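Local coordinates for protein beta-ketothiolase BktB (Ralstonia eutropha, PDB 4NZS) that catalyses the condensation of acetyl-CoA with propionyl-CoA or a second acetyl-CoA, supplying beta-ketoacyl-CoA for polyhydroxyalkanoate synthesis, at residues Val16-Gly21 against Asp258-Val263; Phe59-Gln64 against Gly121-Ser126. All blocks are in the same frame, centred on the assembly; numbering follows the deposited sequence.

Both contacts are buried, and both belong to one mixed sheet of the thiolase fold. Interaction 1 joins two antiparallel strands, 10-22 and 257-267. Interaction 2 joins the parallel strands 57-60 and 116-124. Strands 257-267 and 116-124 are neighbours, so the two contacts adjoin, with centres about 11 Å apart. A probable backbone hydrogen bond from Ala259 N to Glu123 O ties them. Interaction 1 is built mostly of backbone bonds among small residues and meets no other chain. Interaction 2 has a single backbone bond between its segments, then a carboxylate that holds a loop. Its far end reaches the second subunit, and Val62 and Met125 come near active-site residues.

Interaction 1. Residues Val16-Gly21 against Asp258-Val263; sequences VRTAIG and DAAAAV
Val16 and Ala262 face each other as an antiparallel hydrogen-bonded pair. Val16 N reaches Ala262 O at 2.7 Å, and Ala262 N returns an equally short bond to Val16 O. Arg17 and Ala261 follow as a non-hydrogen-bonded pair. The pairing resumes at Gly21 and Asp258, where Gly21 N binds Asp258 O at 3.0 Å and Asp258 N binds Gly21 O. Between the two regions the register slips by one residue, so Thr18-Ile20 bulges from the strand.

A side chain bridges this break. Thr18 OG1 accepts the N-H of Ala260 at 3.1 Å in a nearly straight bond (170°). The same hydroxyl donates to Ala19 O at 2.8 Å, from above the carbonyl plane. The Thr18 torsion (chi1 68°) sets OG1 between its own N and carbonyl carbon, leaning to the neighbouring strand. Thr18 N to Ala260 O is only a weak bond.

The charged groups point elsewhere. The extended Arg17 chain leads its guanidinium away from strand 257-267. Arg17 NH1 donates to Thr18 O at 3.0 Å, on a lone pair in the carbonyl plane, and forms a salt bridge with Asp222. Asp258 turns its carboxylate to Ser126.

Apolar contacts are light. Arg17 CB lies 4.0 Å from Ala261 CB, and Ile20 CG1 lies 4.3 Å from Ala259 CB. Helix 357-375 packs on the face of Arg17 and Ala261. Helix 32-47 packs on the face of Val16 and Ala262.

Alanines 259-262 thus offer small side chains to the helices on the two faces of this central strand pair of the thiolase fold. The Thr18 hydroxyl stands in for a backbone acceptor, so the buried Ala260 N-H stays satisfied across the break, and Arg17 NH1 ties the Thr18 carbonyl and Asp222 together.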
loop_
_atom_site.group_PDB
_atom_site.type_symbol
_atom_site.label_atom_id
_atom_site.label_comp_id
_atom_site.label_asym_id
_atom_site.label_seq_id
_atom_site.Cartn_x
_atom_site.Cartn_y
_atom_site.Cartn_z
ATOM N N VAL A 16 -5.479 -31.491 20.601
ATOM C CA VAL A 16 -5.810 -31.631 19.180
ATOM C C VAL A 16 -5.159 -30.528 18.300
ATOM O O VAL A 16 -4.753 -29.460 18.823
ATOM C CB VAL A 16 -7.374 -31.661 19.059
ATOM C CG1 VAL A 16 -7.937 -30.588 18.116
ATOM C CG2 VAL A 16 -7.873 -33.038 18.658
ATOM N N ARG A 17 -5.097 -30.771 16.980
ATOM C CA ARG A 17 -4.477 -29.822 16.067
ATOM C C ARG A 17 -4.926 -29.912 14.602
ATOM O O ARG A 17 -5.278 -30.939 14.152
ATOM C CB ARG A 17 -2.972 -30.037 16.100
ATOM C CG ARG A 17 -2.487 -31.359 15.542
ATOM C CD ARG A 17 -0.969 -31.242 15.380
ATOM N NE ARG A 17 -0.274 -32.389 14.818
ATOM C CZ ARG A 17 -0.074 -32.595 13.525
ATOM N NH1 ARG A 17 -0.575 -31.783 12.617
ATOM N NH2 ARG A 17 0.590 -33.660 13.129
ATOM N N THR A 18 -4.916 -28.813 13.865
ATOM C CA THR A 18 -4.922 -28.918 12.402
ATOM C C THR A 18 -3.678 -29.660 12.028
ATOM O O THR A 18 -2.775 -29.799 12.846
ATOM C CB THR A 18 -4.893 -27.549 11.671
ATOM O OG1 THR A 18 -3.636 -26.891 11.868
ATOM C CG2 THR A 18 -6.053 -26.652 12.201
ATOM N N ALA A 19 -3.689 -30.176 10.814
ATOM C CA ALA A 19 -2.478 -30.568 10.098
ATOM C C ALA A 19 -1.724 -29.311 9.731
ATOM O O ALA A 19 -2.319 -28.239 9.733
ATOM C CB ALA A 19 -2.869 -31.311 8.816
ATOM N N ILE A 20 -0.471 -29.434 9.294
ATOM C CA ILE A 20 0.366 -28.274 9.050
ATOM C C ILE A 20 0.455 -27.983 7.576
ATOM O O ILE A 20 0.765 -28.897 6.796
ATOM C CB ILE A 20 1.777 -28.494 9.579
ATOM C CG1 ILE A 20 1.704 -28.772 11.076
ATOM C CG2 ILE A 20 2.637 -27.265 9.292
ATOM C CD1 ILE A 20 2.921 -29.471 11.684
ATOM N N GLY A 21 0.231 -26.707 7.214
ATOM C CA GLY A 21 0.367 -26.239 5.856
ATOM C C GLY A 21 1.759 -25.707 5.490
ATOM O O GLY A 21 2.503 -25.209 6.359
ATOM N N ASP A 258 1.702 -22.963 8.312
ATOM C CA ASP A 258 0.425 -22.504 8.841
ATOM C C ASP A 258 -0.197 -23.562 9.807
ATOM O O ASP A 258 -0.234 -24.741 9.444
ATOM C CB ASP A 258 -0.527 -22.260 7.665
ATOM C CG ASP A 258 0.004 -21.261 6.612
ATOM O OD1 ASP A 258 0.483 -20.160 6.952
ATOM O OD2 ASP A 258 -0.171 -21.537 5.400
ATOM N N ALA A 259 -0.678 -23.189 11.023
ATOM C CA ALA A 259 -1.426 -24.166 11.857
ATOM C C ALA A 259 -2.057 -23.674 13.127
ATOM O O ALA A 259 -1.841 -22.546 13.567
ATOM C CB ALA A 259 -0.562 -25.334 12.192
ATOM N N ALA A 260 -2.884 -24.542 13.709
ATOM C CA ALA A 260 -3.375 -24.330 15.077
ATOM C C ALA A 260 -3.281 -25.580 15.963
ATOM O O ALA A 260 -2.980 -26.692 15.511
ATOM C CB ALA A 260 -4.818 -23.817 15.042
ATOM N N ALA A 261 -3.544 -25.403 17.244
ATOM C CA ALA A 261 -3.532 -26.526 18.174
ATOM C C ALA A 261 -4.159 -26.149 19.476
ATOM O O ALA A 261 -3.869 -25.049 19.954
ATOM C CB ALA A 261 -2.122 -26.946 18.463
ATOM N N ALA A 262 -4.947 -27.059 20.080
ATOM C CA ALA A 262 -5.479 -26.813 21.437
ATOM C C ALA A 262 -5.437 -28.018 22.372
ATOM O O ALA A 262 -5.502 -29.178 21.956
ATOM C CB ALA A 262 -6.899 -26.270 21.373
ATOM N N VAL A 263 -5.311 -27.718 23.655
ATOM C CA VAL A 263 -5.513 -28.729 24.659
ATOM C C VAL A 263 -6.616 -28.240 25.554
ATOM O O VAL A 263 -6.664 -27.034 25.875
ATOM C CB VAL A 263 -4.266 -29.009 25.499
ATOM C CG1 VAL A 263 -3.072 -29.202 24.591
ATOM C CG2 VAL A 263 -4.030 -27.912 26.528
#

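Interaction 2. Residues Phe59-Gln64 against Gly121-Ser126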
loop_
_atom_site.group_PDB
_atom_site.type_symbol
_atom_site.label_atom_id
_atom_site.label_comp_id
_atom_site.label_asym_id
_atom_site.label_seq_id
_atom_site.Cartn_x
_atom_site.Cartn_y
_atom_site.Cartn_z
ATOM N N PHE A 59 -4.113 -18.252 23.889
ATOM C CA PHE A 59 -3.526 -18.613 22.634
ATOM C C PHE A 59 -2.173 -17.950 22.441
ATOM O O PHE A 59 -1.865 -16.897 22.992
ATOM C CB PHE A 59 -4.482 -18.283 21.502
ATOM C CG PHE A 59 -5.220 -19.479 20.980
ATOM C CD1 PHE A 59 -6.293 -20.002 21.667
ATOM C CD2 PHE A 59 -4.854 -20.058 19.761
ATOM C CE1 PHE A 59 -6.970 -21.104 21.177
ATOM C CE2 PHE A 59 -5.537 -21.151 19.250
ATOM C CZ PHE A 59 -6.583 -21.691 19.973
ATOM N N GLY A 60 -1.337 -18.647 21.701
ATOM C CA GLY A 60 -0.046 -18.152 21.298
ATOM C C GLY A 60 -0.111 -17.855 19.819
ATOM O O GLY A 60 -0.637 -18.648 18.983
ATOM N N ASN A 61 0.398 -16.681 19.498
ATOM C CA ASN A 61 0.459 -16.243 18.131
ATOM C C ASN A 61 1.528 -15.209 18.067
ATOM O O ASN A 61 1.737 -14.497 19.071
ATOM C CB ASN A 61 -0.866 -15.599 17.759
ATOM C CG ASN A 61 -0.787 -14.867 16.461
ATOM O OD1 ASN A 61 -0.756 -15.485 15.403
ATOM N ND2 ASN A 61 -0.661 -13.579 16.527
ATOM N N VAL A 62 2.158 -15.043 16.909
ATOM C CA VAL A 62 3.135 -13.939 16.836
ATOM C C VAL A 62 2.858 -12.807 15.882
ATOM O O VAL A 62 3.056 -11.615 16.188
ATOM C CB VAL A 62 4.542 -14.451 16.526
ATOM C CG1 VAL A 62 5.528 -13.317 16.726
ATOM C CG2 VAL A 62 4.887 -15.601 17.448
ATOM N N ILE A 63 2.471 -13.202 14.694
ATOM C CA ILE A 63 2.325 -12.317 13.608
ATOM C C ILE A 63 0.831 -12.048 13.436
ATOM O O ILE A 63 0.056 -12.966 13.232
ATOM C CB ILE A 63 2.798 -12.996 12.322
ATOM C CG1 ILE A 63 4.288 -13.347 12.363
ATOM C CG2 ILE A 63 2.549 -12.065 11.156
ATOM C CD1 ILE A 63 4.742 -14.208 11.164
ATOM N N GLN A 64 0.461 -10.777 13.459
ATOM C CA GLN A 64 -0.880 -10.336 13.204
ATOM C C GLN A 64 -1.105 -10.256 11.682
ATOM O O GLN A 64 -0.390 -9.596 10.936
ATOM C CB GLN A 64 -1.093 -9.023 13.894
ATOM C CG GLN A 64 -0.714 -9.157 15.332
ATOM C CD GLN A 64 -1.066 -7.965 16.176
ATOM O OE1 GLN A 64 -0.970 -8.036 17.406
ATOM N NE2 GLN A 64 -1.457 -6.861 15.541
ATOM N N GLY A 121 -2.743 -22.484 20.186
ATOM C CA GLY A 121 -2.066 -21.474 19.395
ATOM C C GLY A 121 -2.460 -21.467 17.938
ATOM O O GLY A 121 -2.933 -22.468 17.444
ATOM N N ALA A 122 -2.246 -20.364 17.234
ATOM C CA ALA A 122 -2.467 -20.385 15.791
ATOM C C ALA A 122 -1.509 -19.443 15.082
ATOM O O ALA A 122 -1.215 -18.344 15.585
ATOM C CB ALA A 122 -3.918 -20.035 15.461
ATOM N N GLU A 123 -1.052 -19.869 13.902
ATOM C CA GLU A 123 -0.049 -19.107 13.160
ATOM C C GLU A 123 -0.213 -19.364 11.691
ATOM O O GLU A 123 -0.210 -20.517 11.297
ATOM C CB GLU A 123 1.368 -19.527 13.537
ATOM C CG GLU A 123 2.427 -18.541 13.094
ATOM C CD GLU A 123 2.539 -17.378 14.076
ATOM O OE1 GLU A 123 2.233 -16.211 13.693
ATOM O OE2 GLU A 123 2.923 -17.649 15.254
ATOM N N SER A 124 -0.373 -18.306 10.891
ATOM C CA SER A 124 -0.576 -18.406 9.446
ATOM C C SER A 124 0.433 -17.579 8.768
ATOM O O SER A 124 0.149 -16.475 8.364
ATOM C CB SER A 124 -1.913 -17.879 8.985
ATOM O OG SER A 124 -2.151 -18.357 7.653
ATOM N N MET A 125 1.634 -18.107 8.640
ATOM C CA MET A 125 2.678 -17.388 7.954
ATOM C C MET A 125 2.278 -17.088 6.508
ATOM O O MET A 125 2.618 -16.076 5.978
ATOM C CB MET A 125 4.001 -18.187 8.055
ATOM C CG MET A 125 4.398 -18.437 9.504
ATOM S SD MET A 125 5.955 -19.228 9.765
ATOM C CE MET A 125 7.003 -17.860 10.170
ATOM N N SER A 126 1.453 -17.876 5.862
ATOM C CA SER A 126 1.152 -17.493 4.485
ATOM C C SER A 126 0.440 -16.181 4.448
ATOM O O SER A 126 0.576 -15.430 3.488
ATOM C CB SER A 126 0.274 -18.533 3.770
ATOM O OG SER A 126 0.759 -19.865 3.895
#
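Glu123 reaches from strand 116-124 to the loop after strand 57-60, two parallel neighbours in the central sheet of the thiolase N-terminal domain. Its CG lies anti to the backbone N (chi1 -164°), and a bend at chi2 (82°) swings the carboxylate over to Val62 and Ile63. Glu123 OE1 takes the Ile63 N-H at 3.2 Å with its syn lone pair, in a fairly straight bond (162°). Val62 N adds a weak, longer bond to the same oxygen.

The Ile63 side chain crosses that of Glu123 at about a right angle, with its CB 3.5 Å from OE1. Val62 crosses more obliquely. The carboxylate thus bridges two successive backbone N-H groups and fixes the path of the loop where it leaves the sheet.

At the other end, the Phe59 ring meets Ala122. The N-H of Ala122 sits at the ring edge, near its plane, and Phe59 CE2 is 4.3 Å from Ala122 CB. Helix 72-79 covers Phe59 through Leu72 and Ala76.

Ile357, on helix 357-375, packs on Val62, Ile63, Glu123 and Met125. Met70 of a second subunit touches Val62 and Ile63, so the loop lies at the subunit interface. Val62 is also near Cys95, which probably carries the acyl intermediate, and Met125 is near His355, a predicted proton acceptor. Between these ends a backbone bond joins the two segments: Ala122 N meets Gly60 O at 2.9 Å, nearly along the C=O axis.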